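Local coordinates for pyocin S8 (Pseudomonas aeruginosa, PDB 6W0V), which is a bacteriocin whose C-terminal nuclease domain, the part described here, probably cuts DNA through an H-N-H motif and is bound by a cognate immunity protein, at residues 16-19 with 20-23; 28-31 with 32-35. The protein carries 1 engineered substitution. All blocks are in the same frame, centred on the assembly; numbering follows the deposited sequence.

Contact 1 of 2, residues 16-19 with 20-23; sequences NWLA and GASQ
Leu18 and Ala21 meet through both backbone and side chain. Ala21 N donates to Leu18 O across 2.8 Å. The N-H...O angle is 150°. The amide sits well above the plane of the carbonyl, and the C=O...N angle is only 115°. This bent approach comes with an i to i+3 spacing. It is repeated on both sides: Ala19 N bonds to Asn16 O at 3.1 Å, and Gln23 N to Gly20 O, also at 3.1 Å. The chain therefore winds as three overlapping type I beta turns (16-19, 18-21 and 20-23) in the loop between strands 4-5 and 27-28 of the colicin/pyocin DNase domain.

Water enters the turn on one flank. Water 1 donates to Trp17 O at 3.3 Å and accepts weakly from Gly20 N at 2.8 Å, so it joins two backbone groups that do not bond directly. Near the end of the winding, Ser22 OG lies 3.1 Å from Ala19 O. Its OG stands between the backbone N and the carbonyl carbon (chi1 57°), which turns the hydroxyl back along the chain.

The apolar contacts lie on the buried side. Leu18 CB and Ala21 CB are 4.2 Å apart. Leu18 CD2 rests over the centre of one indole face of Trp17, 3.3 Å above the ring plane. The indole also packs on Phe52 and Val56 of helix 45-57 and on Val116 of strand 114-117. Ala21 is tied by a backbone hydrogen bond to Thr118.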
loop_
_atom_site.group_PDB
_atom_site.type_symbol
_atom_site.label_atom_id
_atom_site.label_comp_id
_atom_site.label_asym_id
_atom_site.label_seq_id
_atom_site.Cartn_x
_atom_site.Cartn_y
_atom_site.Cartn_z
ATOM N N ASN A 16 0.966 9.446 -13.587
ATOM C CA ASN A 16 1.344 8.708 -12.359
ATOM C C ASN A 16 0.796 9.472 -11.163
ATOM O O ASN A 16 1.462 10.385 -10.640
ATOM C CB ASN A 16 2.844 8.478 -12.239
ATOM C CG ASN A 16 3.163 7.434 -11.191
ATOM O OD1 ASN A 16 2.424 7.265 -10.224
ATOM N ND2 ASN A 16 4.261 6.724 -11.382
ATOM N N TRP A 17 -0.410 9.099 -10.779
ATOM C CA TRP A 17 -1.204 9.854 -9.793
ATOM C C TRP A 17 -0.381 10.070 -8.522
ATOM O O TRP A 17 -0.285 11.213 -8.061
ATOM C CB TRP A 17 -2.494 9.093 -9.534
ATOM C CG TRP A 17 -3.224 9.578 -8.334
ATOM C CD1 TRP A 17 -3.468 10.870 -7.967
ATOM C CD2 TRP A 17 -3.836 8.743 -7.349
ATOM N NE1 TRP A 17 -4.181 10.891 -6.803
ATOM C CE2 TRP A 17 -4.425 9.604 -6.402
ATOM C CE3 TRP A 17 -3.928 7.358 -7.177
ATOM C CZ2 TRP A 17 -5.114 9.116 -5.301
ATOM C CZ3 TRP A 17 -4.604 6.881 -6.079
ATOM C CH2 TRP A 17 -5.194 7.752 -5.162
ATOM N N LEU A 18 0.206 9.008 -7.972
ATOM C CA LEU A 18 0.835 9.076 -6.630
ATOM C C LEU A 18 2.290 9.529 -6.728
ATOM O O LEU A 18 2.904 9.683 -5.661
ATOM C CB LEU A 18 0.726 7.714 -5.952
ATOM C CG LEU A 18 -0.690 7.288 -5.591
ATOM C CD1 LEU A 18 -0.657 6.082 -4.681
ATOM C CD2 LEU A 18 -1.453 8.431 -4.938
ATOM N N ALA A 19 2.813 9.792 -7.925
ATOM C CA ALA A 19 4.167 10.373 -8.086
ATOM C C ALA A 19 4.293 11.588 -7.157
ATOM O O ALA A 19 5.336 11.715 -6.495
ATOM C CB ALA A 19 4.432 10.736 -9.524
ATOM N N GLY A 20 3.248 12.417 -7.081
ATOM C CA GLY A 20 3.238 13.662 -6.288
ATOM C C GLY A 20 2.934 13.427 -4.815
ATOM O O GLY A 20 3.044 14.398 -4.037
ATOM N N ALA A 21 2.561 12.202 -4.428
ATOM C CA ALA A 21 2.187 11.855 -3.036
ATOM C C ALA A 21 3.387 12.066 -2.112
ATOM O O ALA A 21 3.175 12.273 -0.910
ATOM C CB ALA A 21 1.671 10.443 -2.943
ATOM N N SER A 22 4.599 12.032 -2.668
ATOM C CA SER A 22 5.883 12.100 -1.933
ATOM C C SER A 22 6.404 13.537 -1.879
ATOM O O SER A 22 7.573 13.719 -1.500
ATOM C CB SER A 22 6.885 11.202 -2.590
ATOM O OG SER A 22 7.053 11.569 -3.950
ATOM N N GLN A 23 5.573 14.519 -2.218
ATOM C CA GLN A 23 6.001 15.937 -2.263
ATOM C C GLN A 23 4.911 16.822 -1.677
ATOM O O GLN A 23 3.731 16.513 -1.905
ATOM C CB GLN A 23 6.282 16.359 -3.699
ATOM C CG GLN A 23 7.528 15.709 -4.276
ATOM C CD GLN A 23 7.237 15.081 -5.616
ATOM O OE1 GLN A 23 6.924 13.898 -5.707
ATOM N NE2 GLN A 23 7.306 15.885 -6.663
HETATM O O HOH W 1 1.723 13.584 -9.074
#

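Contact 2 of 2, residues 28-31 with 32-35; sequences PIPS and QIAD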
loop_
_atom_site.group_PDB
_atom_site.type_symbol
_atom_site.label_atom_id
_atom_site.label_comp_id
_atom_site.label_asym_id
_atom_site.label_seq_id
_atom_site.Cartn_x
_atom_site.Cartn_y
_atom_site.Cartn_z
ATOM N N PRO A 28 -4.299 15.299 -4.961
ATOM C CA PRO A 28 -5.733 15.273 -4.752
ATOM C C PRO A 28 -6.268 13.892 -5.132
ATOM O O PRO A 28 -5.564 13.068 -5.711
ATOM C CB PRO A 28 -6.243 16.364 -5.691
ATOM C CG PRO A 28 -5.240 16.346 -6.827
ATOM C CD PRO A 28 -3.911 16.063 -6.158
ATOM N N ILE A 29 -7.505 13.651 -4.764
ATOM C CA ILE A 29 -8.225 12.410 -5.132
ATOM C C ILE A 29 -8.627 12.562 -6.583
ATOM O O ILE A 29 -9.190 13.575 -6.969
ATOM C CB ILE A 29 -9.438 12.206 -4.217
ATOM C CG1 ILE A 29 -9.031 12.254 -2.742
ATOM C CG2 ILE A 29 -10.175 10.930 -4.579
ATOM C CD1 ILE A 29 -7.663 11.649 -2.444
ATOM N N PRO A 30 -8.314 11.580 -7.443
ATOM C CA PRO A 30 -8.706 11.658 -8.840
ATOM C C PRO A 30 -10.227 11.781 -8.925
ATOM O O PRO A 30 -10.932 11.093 -8.199
ATOM C CB PRO A 30 -8.214 10.344 -9.440
ATOM C CG PRO A 30 -7.115 9.910 -8.499
ATOM C CD PRO A 30 -7.571 10.355 -7.127
ATOM N N SER A 31 -10.689 12.647 -9.812
ATOM C CA SER A 31 -12.133 12.895 -10.011
ATOM C C SER A 31 -12.865 11.575 -10.274
ATOM O O SER A 31 -13.970 11.412 -9.747
ATOM C CB SER A 31 -12.353 13.900 -11.092
ATOM O OG SER A 31 -11.735 13.499 -12.295
ATOM N N GLN A 32 -12.268 10.641 -11.022
ATOM C CA GLN A 32 -12.952 9.368 -11.367
ATOM C C GLN A 32 -13.085 8.513 -10.102
ATOM O O GLN A 32 -13.987 7.667 -10.055
ATOM C CB GLN A 32 -12.222 8.610 -12.473
ATOM C CG GLN A 32 -10.863 8.071 -12.062
ATOM C CD GLN A 32 -9.736 9.019 -12.378
ATOM O OE1 GLN A 32 -9.847 10.229 -12.207
ATOM N NE2 GLN A 32 -8.631 8.463 -12.844
ATOM N N ILE A 33 -12.201 8.711 -9.127
ATOM C CA ILE A 33 -12.279 8.016 -7.813
ATOM C C ILE A 33 -13.347 8.724 -6.982
ATOM O O ILE A 33 -14.206 8.037 -6.428
ATOM C CB ILE A 33 -10.905 7.979 -7.126
ATOM C CG1 ILE A 33 -9.903 7.194 -7.975
ATOM C CG2 ILE A 33 -11.006 7.406 -5.724
ATOM C CD1 ILE A 33 -10.400 5.824 -8.363
ATOM N N ALA A 34 -13.312 10.054 -6.940
ATOM C CA ALA A 34 -14.389 10.843 -6.308
ATOM C C ALA A 34 -15.720 10.326 -6.855
ATOM O O ALA A 34 -16.640 10.098 -6.067
ATOM C CB ALA A 34 -14.205 12.313 -6.562
ATOM N N ASP A 35 -15.789 10.070 -8.159
ATOM C CA ASP A 35 -17.031 9.602 -8.824
ATOM C C ASP A 35 -17.549 8.324 -8.167
ATOM O O ASP A 35 -18.761 8.118 -8.181
ATOM C CB ASP A 35 -16.812 9.374 -10.315
ATOM C CG ASP A 35 -16.609 10.659 -11.094
ATOM O OD1 ASP A 35 -16.975 11.728 -10.576
ATOM O OD2 ASP A 35 -16.087 10.579 -12.207
HETATM O O HOH W 2 -14.262 12.278 -13.054
HETATM O O HOH W 3 -8.948 12.314 -13.499
#
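Ile29 touches Ile33 through its CG2 methyl, 3.8 Å from Ile33 CG2. The side chains cross at about a right angle. Ile29 CG2 is anti to the backbone N, while the CG1 branch leads away from the helix. Pro30 is the N-cap residue. Pro30 O accepts a bond from Ala34 N at 2.9 Å, in the carbonyl plane and nearly straight at 169°, and a weak one from Ile33 N. The proline ring lies alongside Ile33, with Pro30 CB 3.9 Å from Ile33 CG1. Gln32 folds back over Pro30, bent at chi2 (-93°), and brings OE1 to 3.2 Å from Pro30 CB. Ser31 O accepts from Asp35 N at 2.8 Å, continuing the helical bonding. Ser31 OG reaches two waters. Water 2 donates to it and to Asp35 OD2; water 3 accepts from it and donates to Gln32 OE1. The other carboxylate oxygen, Asp35 OD1, forms a salt bridge with Arg38. This first turn of helix 31-37 follows strand 27-28 after the link Ile29-Pro30. Ile29 and Ile33 pack on Phe52 of helix 45-57, Ile29 also on Leu114 and Val116 of strand 114-117, and Pro30 and Ile33 on Leu62 of helix 60-63.

Overall arrangement
Contacts 1 and 2 follow in series along the chain, with centres about 14 Å apart. Both are partly buried. Each turns an apolar side to helix 45-57 and strand 114-117, and both reach Phe52 there. They also touch directly. Trp17 NE1 probably donates to Pro28 O at 2.8 Å, and Trp17 CZ2 packs on Pro30 CD at 3.3 Å. Their backbones differ. Contact 1 is a wound loop closed by i to i+3 bonds, whereas contact 2 starts a helix held mainly by i to i+4 bonds. Their outer sides differ too: contact 1 has a water between backbone groups, and contact 2 has waters linking side chains of Ser31, Gln32 and Asp35.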